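Putative carboxylesterase (Lactobacillus plantarum WCFS1, PDB 3BJR) probably hydrolyses carboxylic esters as a serine hydrolase of the alpha/beta-hydrolase fold, though its natural substrate is not established. Local coordinates at residues 59-64 against 171-176; 100-105 against 135-140; 53-58 against 127-132. One frame throughout, in Å; residues are numbered along the deposited sequence.

Interaction 1: residues 59-64 against 171-176; sequences GSYTHI and VISPLL
Y61 and L175 come closest where two irregular loops pass each other, their CA atoms 7.3 Å apart, with 171-176 bending through a type I beta turn from S173 to L176. Loop 59-64 follows strand 50-56, where alpha/beta-hydrolases commonly carry their oxyanion-hole loop, and the contact joins it to the loop after strand 165-168. No direct hydrogen bond joins the two loops. The phenol of Y61 carries the contact. Its CG stands anti to the carbonyl carbon (chi1 -53°), and the ring reaches across to the turn. S173 CB sits at the ring edge, near its plane, 4.0 Å from Y61 CE2. L175 runs past the tyrosine in the opposite direction, and its CB packs 3.9 Å from Y61 CD2. L176 crosses the tyrosine obliquely, setting its CD2 3.6 Å from Y61 OH. A water in the plane of the ring links the loops: it lies 2.7 Å from Y61 OH and accepts from S173 N at 2.9 Å. Its bond to V171 O is weak. In the turn L175 N donates to S173 OG at 3.0 Å, an ST turn. V133, next to the presumed nucleophile S132, also touches the Y61 side chain, which lies near S132 without touching it. Carbon packing places the ring, while the hydroxyl of the buried tyrosine reaches the opposite backbone through water, which probably helps hold it in place.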
loop_
_atom_site.group_PDB
_atom_site.type_symbol
_atom_site.label_atom_id
_atom_site.label_comp_id
_atom_site.label_asym_id
_atom_site.label_seq_id
_atom_site.Cartn_x
_atom_site.Cartn_y
_atom_site.Cartn_z
ATOM N N GLY A 59 3.249 21.460 8.189
ATOM C CA GLY A 59 3.180 22.706 8.937
ATOM C C GLY A 59 1.828 23.380 8.994
ATOM O O GLY A 59 1.732 24.488 9.531
ATOM N N SER A 60 0.790 22.733 8.444
ATOM C CA SER A 60 -0.607 23.242 8.488
ATOM C C SER A 60 -0.796 24.609 7.868
ATOM O O SER A 60 -1.807 25.252 8.120
ATOM C CB SER A 60 -1.147 23.280 9.939
ATOM O OG SER A 60 -1.062 21.992 10.463
ATOM N N TYR A 61 0.174 25.036 7.050
ATOM C CA TYR A 61 0.189 26.353 6.401
ATOM C C TYR A 61 0.361 27.470 7.403
ATOM O O TYR A 61 0.152 28.616 7.052
ATOM C CB TYR A 61 -1.036 26.625 5.490
ATOM C CG TYR A 61 -1.246 25.533 4.474
ATOM C CD1 TYR A 61 -0.398 25.401 3.378
ATOM C CD2 TYR A 61 -2.268 24.601 4.630
ATOM C CE1 TYR A 61 -0.565 24.327 2.462
ATOM C CE2 TYR A 61 -2.447 23.586 3.730
ATOM C CZ TYR A 61 -1.600 23.455 2.647
ATOM O OH TYR A 61 -1.809 22.413 1.788
ATOM N N THR A 62 0.788 27.151 8.630
ATOM C CA THR A 62 1.018 28.189 9.663
ATOM C C THR A 62 2.513 28.496 9.883
ATOM O O THR A 62 2.882 29.585 10.317
ATOM C CB THR A 62 0.371 27.785 11.020
ATOM O OG1 THR A 62 0.957 26.557 11.478
ATOM C CG2 THR A 62 -1.139 27.607 10.886
ATOM N N HIS A 63 3.362 27.521 9.559
ATOM C CA HIS A 63 4.794 27.609 9.764
ATOM C C HIS A 63 5.409 26.515 8.905
ATOM O O HIS A 63 4.693 25.656 8.380
ATOM C CB HIS A 63 5.125 27.357 11.260
ATOM C CG HIS A 63 4.990 25.918 11.672
ATOM N ND1 HIS A 63 6.065 25.152 12.079
ATOM C CD2 HIS A 63 3.917 25.094 11.701
ATOM C CE1 HIS A 63 5.663 23.913 12.308
ATOM N NE2 HIS A 63 4.368 23.847 12.065
ATOM N N ILE A 64 6.725 26.554 8.716
ATOM C CA ILE A 64 7.433 25.441 8.066
ATOM C C ILE A 64 8.299 24.821 9.174
ATOM O O ILE A 64 9.057 25.544 9.822
ATOM C CB ILE A 64 8.267 25.899 6.836
ATOM C CG1 ILE A 64 7.362 26.376 5.668
ATOM C CG2 ILE A 64 9.163 24.773 6.320
ATOM C CD1 ILE A 64 6.629 25.233 4.913
ATOM N N VAL A 171 -2.052 15.036 3.953
ATOM C CA VAL A 171 -3.143 15.599 4.731
ATOM C C VAL A 171 -3.771 16.725 3.929
ATOM O O VAL A 171 -3.097 17.607 3.492
ATOM C CB VAL A 171 -2.644 16.144 6.127
ATOM C CG1 VAL A 171 -3.696 17.079 6.795
ATOM C CG2 VAL A 171 -2.231 14.990 7.032
ATOM N N ILE A 172 -5.079 16.673 3.730
ATOM C CA ILE A 172 -5.835 17.743 3.069
ATOM C C ILE A 172 -6.403 18.737 4.072
ATOM O O ILE A 172 -7.042 18.361 4.996
ATOM C CB ILE A 172 -7.002 17.157 2.295
ATOM C CG1 ILE A 172 -6.472 16.218 1.216
ATOM C CG2 ILE A 172 -7.863 18.290 1.714
ATOM C CD1 ILE A 172 -7.573 15.550 0.502
ATOM N N SER A 173 -6.152 20.009 3.898
ATOM C CA SER A 173 -6.674 21.030 4.780
ATOM C C SER A 173 -7.432 21.968 3.867
ATOM O O SER A 173 -7.026 22.140 2.731
ATOM C CB SER A 173 -5.539 21.803 5.495
ATOM O OG SER A 173 -5.904 23.158 5.883
ATOM N N PRO A 174 -8.515 22.589 4.360
ATOM C CA PRO A 174 -9.239 23.536 3.567
ATOM C C PRO A 174 -8.594 24.899 3.529
ATOM O O PRO A 174 -9.185 25.814 2.942
ATOM C CB PRO A 174 -10.583 23.607 4.257
ATOM C CG PRO A 174 -10.280 23.360 5.678
ATOM C CD PRO A 174 -9.157 22.372 5.665
ATOM N N LEU A 175 -7.399 25.050 4.107
ATOM C CA LEU A 175 -6.715 26.366 4.101
ATOM C C LEU A 175 -6.141 26.689 2.730
ATOM O O LEU A 175 -6.046 27.860 2.342
ATOM C CB LEU A 175 -5.653 26.433 5.206
ATOM C CG LEU A 175 -6.324 26.356 6.601
ATOM C CD1 LEU A 175 -5.392 25.834 7.722
ATOM C CD2 LEU A 175 -6.990 27.738 6.916
ATOM N N LEU A 176 -5.786 25.634 2.002
ATOM C CA LEU A 176 -5.308 25.747 0.649
ATOM C C LEU A 176 -6.548 25.947 -0.258
ATOM O O LEU A 176 -7.452 25.096 -0.271
ATOM C CB LEU A 176 -4.545 24.466 0.291
ATOM C CG LEU A 176 -3.759 24.445 -1.007
ATOM C CD1 LEU A 176 -2.562 25.388 -0.890
ATOM C CD2 LEU A 176 -3.314 23.027 -1.378
HETATM O O HOH W 1 -3.766 20.672 2.345
#

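Interaction 2: residues 100-105 against 135-140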
loop_
_atom_site.group_PDB
_atom_site.type_symbol
_atom_site.label_atom_id
_atom_site.label_comp_id
_atom_site.label_asym_id
_atom_site.label_seq_id
_atom_site.Cartn_x
_atom_site.Cartn_y
_atom_site.Cartn_z
ATOM N N ALA A 100 -1.025 29.383 -3.871
ATOM C CA ALA A 100 0.323 29.922 -3.817
ATOM C C ALA A 100 1.408 28.876 -3.574
ATOM O O ALA A 100 2.458 28.966 -4.177
ATOM C CB ALA A 100 0.436 31.042 -2.793
ATOM N N PRO A 101 1.207 27.925 -2.656
ATOM C CA PRO A 101 2.225 26.883 -2.447
ATOM C C PRO A 101 2.481 25.937 -3.598
ATOM O O PRO A 101 3.601 25.422 -3.721
ATOM C CB PRO A 101 1.659 26.096 -1.268
ATOM C CG PRO A 101 0.828 27.106 -0.549
ATOM C CD PRO A 101 0.129 27.785 -1.672
ATOM N N VAL A 102 1.466 25.695 -4.425
ATOM C CA VAL A 102 1.590 24.830 -5.586
ATOM C C VAL A 102 2.410 25.568 -6.663
ATOM O O VAL A 102 3.252 24.974 -7.346
ATOM C CB VAL A 102 0.195 24.468 -6.161
ATOM C CG1 VAL A 102 0.364 23.642 -7.394
ATOM C CG2 VAL A 102 -0.688 23.742 -5.123
ATOM N N LEU A 103 2.135 26.864 -6.811
ATOM C CA LEU A 103 2.860 27.728 -7.706
ATOM C C LEU A 103 4.315 27.832 -7.231
ATOM O O LEU A 103 5.222 27.685 -8.036
ATOM C CB LEU A 103 2.214 29.101 -7.756
ATOM C CG LEU A 103 0.818 29.178 -8.352
ATOM C CD1 LEU A 103 0.366 30.623 -8.335
ATOM C CD2 LEU A 103 0.759 28.600 -9.770
ATOM N N ASP A 104 4.520 28.040 -5.928
ATOM C CA ASP A 104 5.872 28.091 -5.332
ATOM C C ASP A 104 6.686 26.832 -5.692
ATOM O O ASP A 104 7.880 26.911 -5.938
ATOM C CB ASP A 104 5.792 28.208 -3.789
ATOM C CG ASP A 104 5.333 29.569 -3.296
ATOM O OD1 ASP A 104 5.491 30.570 -4.027
ATOM O OD2 ASP A 104 4.875 29.638 -2.119
ATOM N N LEU A 105 6.047 25.667 -5.641
ATOM C CA LEU A 105 6.709 24.390 -5.995
ATOM C C LEU A 105 7.129 24.431 -7.481
ATOM O O LEU A 105 8.226 23.992 -7.839
ATOM C CB LEU A 105 5.808 23.206 -5.714
ATOM C CG LEU A 105 6.288 21.811 -6.142
ATOM C CD1 LEU A 105 7.733 21.578 -5.656
ATOM C CD2 LEU A 105 5.319 20.699 -5.699
ATOM N N GLY A 135 1.918 17.072 1.033
ATOM C CA GLY A 135 1.466 15.967 0.150
ATOM C C GLY A 135 0.272 16.385 -0.699
ATOM O O GLY A 135 0.061 15.922 -1.813
ATOM N N HIS A 136 -0.551 17.261 -0.153
ATOM C CA HIS A 136 -1.677 17.784 -0.862
ATOM C C HIS A 136 -1.157 18.715 -1.972
ATOM O O HIS A 136 -1.617 18.641 -3.109
ATOM C CB HIS A 136 -2.587 18.501 0.129
ATOM C CG HIS A 136 -3.892 18.989 -0.440
ATOM N ND1 HIS A 136 -4.635 19.964 0.177
ATOM C CD2 HIS A 136 -4.569 18.657 -1.565
ATOM C CE1 HIS A 136 -5.721 20.210 -0.538
ATOM N NE2 HIS A 136 -5.711 19.419 -1.592
ATOM N N ILE A 137 -0.210 19.579 -1.615
ATOM C CA ILE A 137 0.456 20.487 -2.534
ATOM C C ILE A 137 1.076 19.730 -3.685
ATOM O O ILE A 137 0.888 20.097 -4.833
ATOM C CB ILE A 137 1.598 21.285 -1.833
ATOM C CG1 ILE A 137 1.036 22.280 -0.784
ATOM C CG2 ILE A 137 2.465 21.985 -2.903
ATOM C CD1 ILE A 137 2.077 22.766 0.248
ATOM N N VAL A 138 1.829 18.672 -3.365
ATOM C CA VAL A 138 2.476 17.854 -4.395
ATOM C C VAL A 138 1.469 17.072 -5.275
ATOM O O VAL A 138 1.641 16.982 -6.521
ATOM C CB VAL A 138 3.593 16.955 -3.768
ATOM C CG1 VAL A 138 4.141 15.944 -4.763
ATOM C CG2 VAL A 138 4.778 17.855 -3.210
ATOM N N ALA A 139 0.421 16.529 -4.656
ATOM C CA ALA A 139 -0.662 15.821 -5.396
ATOM C C ALA A 139 -1.308 16.760 -6.453
ATOM O O ALA A 139 -1.593 16.370 -7.581
ATOM C CB ALA A 139 -1.702 15.298 -4.422
ATOM N N LEU A 140 -1.530 17.998 -6.055
ATOM C CA LEU A 140 -2.100 18.976 -6.922
ATOM C C LEU A 140 -1.100 19.467 -7.948
ATOM O O LEU A 140 -1.498 19.818 -9.050
ATOM C CB LEU A 140 -2.644 20.173 -6.147
ATOM C CG LEU A 140 -3.903 19.988 -5.308
ATOM C CD1 LEU A 140 -4.067 21.271 -4.472
ATOM C CD2 LEU A 140 -5.208 19.705 -6.154
#
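I137 meets P101 and V102 where helix 133-153 crosses helix 100-114; the axes of segments 100-105 and 135-140 approach to 9.1 Å and cross at -66°. I137 points toward the other helix and sends out two branches. Its CG1 lies anti to the carbonyl carbon (chi1 -68°), which carries CD1 to P101 CB at 3.7 Å. Its CG2 turns the other way, to 3.7 Å from P101 O and 4.2 Å from V102 CG2. Cut back to an alanine, this residue loses both branches, which would probably leave P101 CB without its partner across the contact and open a gap beside L105 CD2. V138 CB points away, yet CG2 still reaches L105 CD2 at 3.8 Å, the side chains crossing at a slant. The same L105 methyl touches I137 CG2, bridging neighbouring residues. One turn after I137, L140 meets V102 at about a right angle, CB against V102 CG2 at 4.2 Å. V56 of strand 50-56 lies beneath, touching L105, I137 and V138. All six touching residues are buried, and no hydrogen bond or salt bridge crosses. Between 100-105 and 135-140 the joint therefore rests on apolar packing, on one face of the central sheet.

Interaction 3: residues 53-58 against 127-132; sequences IIIVPG and TPAGFS
I53 pairs with T127 within a run of parallel pairing between strands 50-56 and 125-131, neighbours in the central sheet of an alpha/beta-hydrolase fold. The second strand leads into a GxSxG sequence, probably the nucleophile elbow, with S132 at the serine position. I53 lies side by side with T127, its CD1 3.8 Å from T127 CB. With chi1 at -68°, I53 CG2 lies opposite the backbone N and comes to 3.8 Å from A129 CB. I54 uses both backbone polar groups: its N donates to T127 O from above the carbonyl plane, 37° out of it, and its O accepts from A129 N at 2.9 Å. Its side chain leaves by the opposite face, the one shared with P128 and V56, toward helix 100-114. I55 returns to the face of I53 and A129. Its CD1 reaches F131 CE1 at 3.9 Å and also touches A129 CB, so the methyl of A129 sits between two isoleucines. L72 of helix 66-77 packs on I55 and F131 from that face. V56 repeats the pattern of I54. Its N donates to A129 O at 2.7 Å, and its side chain turns to I137 and V138 of helix 133-153. The regular pairing ends at V56 with G130. P57 follows in the loop, and its O is hydrogen-bonded to Y88 OH. G58 then passes S132, with CA 3.8 Å from S132 CB. A CB on G58 would clash there, so the close passage beside the presumed nucleophile depends on the missing side chain. At the end of the pairing V56 O lies at the edge of the F131 ring, in its plane, and accepts from F131 N at 2.9 Å, nearly along the C=O axis.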
loop_
_atom_site.group_PDB
_atom_site.type_symbol
_atom_site.label_atom_id
_atom_site.label_comp_id
_atom_site.label_asym_id
_atom_site.label_seq_id
_atom_site.Cartn_x
_atom_site.Cartn_y
_atom_site.Cartn_z
ATOM N N ILE A 53 15.760 15.740 -5.204
ATOM C CA ILE A 53 14.509 15.689 -4.451
ATOM C C ILE A 53 14.191 17.097 -3.951
ATOM O O ILE A 53 15.083 17.789 -3.494
ATOM C CB ILE A 53 14.604 14.742 -3.205
ATOM C CG1 ILE A 53 14.739 13.295 -3.647
ATOM C CG2 ILE A 53 13.275 14.782 -2.405
ATOM C CD1 ILE A 53 13.367 12.689 -4.141
ATOM N N ILE A 54 12.925 17.507 -4.026
ATOM C CA ILE A 54 12.467 18.774 -3.414
ATOM C C ILE A 54 11.439 18.384 -2.346
ATOM O O ILE A 54 10.339 17.963 -2.673
ATOM C CB ILE A 54 11.748 19.787 -4.377
ATOM C CG1 ILE A 54 12.591 20.091 -5.653
ATOM C CG2 ILE A 54 11.341 21.077 -3.564
ATOM C CD1 ILE A 54 11.793 20.705 -6.827
ATOM N N ILE A 55 11.818 18.502 -1.085
ATOM C CA ILE A 55 10.954 18.182 0.054
ATOM C C ILE A 55 9.947 19.310 0.237
ATOM O O ILE A 55 10.344 20.473 0.319
ATOM C CB ILE A 55 11.784 18.018 1.362
ATOM C CG1 ILE A 55 12.850 16.921 1.221
ATOM C CG2 ILE A 55 10.870 17.801 2.688
ATOM C CD1 ILE A 55 12.337 15.512 1.137
ATOM N N VAL A 56 8.651 18.989 0.184
ATOM C CA VAL A 56 7.575 19.969 0.440
ATOM C C VAL A 56 7.020 19.546 1.820
ATOM O O VAL A 56 6.287 18.538 1.947
ATOM C CB VAL A 56 6.523 20.001 -0.659
ATOM C CG1 VAL A 56 5.524 21.127 -0.388
ATOM C CG2 VAL A 56 7.208 20.169 -2.038
ATOM N N PRO A 57 7.440 20.250 2.881
ATOM C CA PRO A 57 7.089 19.797 4.213
ATOM C C PRO A 57 5.652 20.119 4.652
ATOM O O PRO A 57 4.841 20.653 3.851
ATOM C CB PRO A 57 8.123 20.512 5.088
ATOM C CG PRO A 57 8.396 21.729 4.380
ATOM C CD PRO A 57 8.285 21.465 2.934
ATOM N N GLY A 58 5.349 19.734 5.897
ATOM C CA GLY A 58 4.080 19.973 6.506
ATOM C C GLY A 58 4.091 21.310 7.166
ATOM O O GLY A 58 4.887 22.192 6.809
ATOM N N THR A 127 12.211 15.278 -8.565
ATOM C CA THR A 127 11.092 14.679 -7.855
ATOM C C THR A 127 10.681 15.431 -6.597
ATOM O O THR A 127 11.416 15.441 -5.616
ATOM C CB THR A 127 11.484 13.274 -7.381
ATOM O OG1 THR A 127 11.934 12.518 -8.513
ATOM C CG2 THR A 127 10.325 12.582 -6.687
ATOM N N PRO A 128 9.525 16.108 -6.645
ATOM C CA PRO A 128 8.938 16.657 -5.441
ATOM C C PRO A 128 8.444 15.533 -4.516
ATOM O O PRO A 128 7.813 14.610 -4.999
ATOM C CB PRO A 128 7.726 17.445 -5.969
ATOM C CG PRO A 128 8.011 17.713 -7.388
ATOM C CD PRO A 128 8.733 16.467 -7.839
ATOM N N ALA A 129 8.741 15.654 -3.210
ATOM C CA ALA A 129 8.365 14.740 -2.152
ATOM C C ALA A 129 7.607 15.547 -1.096
ATOM O O ALA A 129 8.190 16.354 -0.348
ATOM C CB ALA A 129 9.609 14.086 -1.565
ATOM N N GLY A 130 6.290 15.349 -1.057
ATOM C CA GLY A 130 5.393 16.090 -0.171
ATOM C C GLY A 130 4.961 15.299 1.036
ATOM O O GLY A 130 4.632 14.105 0.946
ATOM N N PHE A 131 5.008 15.968 2.175
ATOM C CA PHE A 131 4.657 15.419 3.484
ATOM C C PHE A 131 3.542 16.184 4.206
ATOM O O PHE A 131 3.560 17.400 4.214
ATOM C CB PHE A 131 5.896 15.416 4.331
ATOM C CG PHE A 131 7.002 14.546 3.771
ATOM C CD1 PHE A 131 7.865 15.029 2.791
ATOM C CD2 PHE A 131 7.172 13.262 4.213
ATOM C CE1 PHE A 131 8.864 14.232 2.271
ATOM C CE2 PHE A 131 8.174 12.477 3.723
ATOM C CZ PHE A 131 9.029 12.966 2.743
ATOM N N SER A 132 2.577 15.467 4.807
ATOM C CA SER A 132 1.485 16.099 5.533
ATOM C C SER A 132 0.798 17.038 4.534
ATOM O O SER A 132 0.538 16.620 3.409
ATOM C CB SER A 132 1.988 16.779 6.819
ATOM O OG SER A 132 0.940 17.400 7.524
#

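In the fold
Interaction 3 lies in the central sheet, its centre about 3 Å from the centre of the chain in space. Interaction 2 packs on one face of that sheet, its centre about 9 Å away, with V138 against V56 and G130. Interaction 1 lies in the loops beyond the strand ends, its centre about 11 Å from interaction 2 and 13 Å from interaction 3. In chain order the segments run 53-58, 59-64, 100-105, 127-132, 135-140, 171-176. Interaction 2 is thus nested within interaction 1, while interaction 3 crosses both. L176 packs on H136 and L140, and V171 N probably bonds to S132 O. Core, helix pair and partly buried loops therefore converge around the presumed nucleophile elbow.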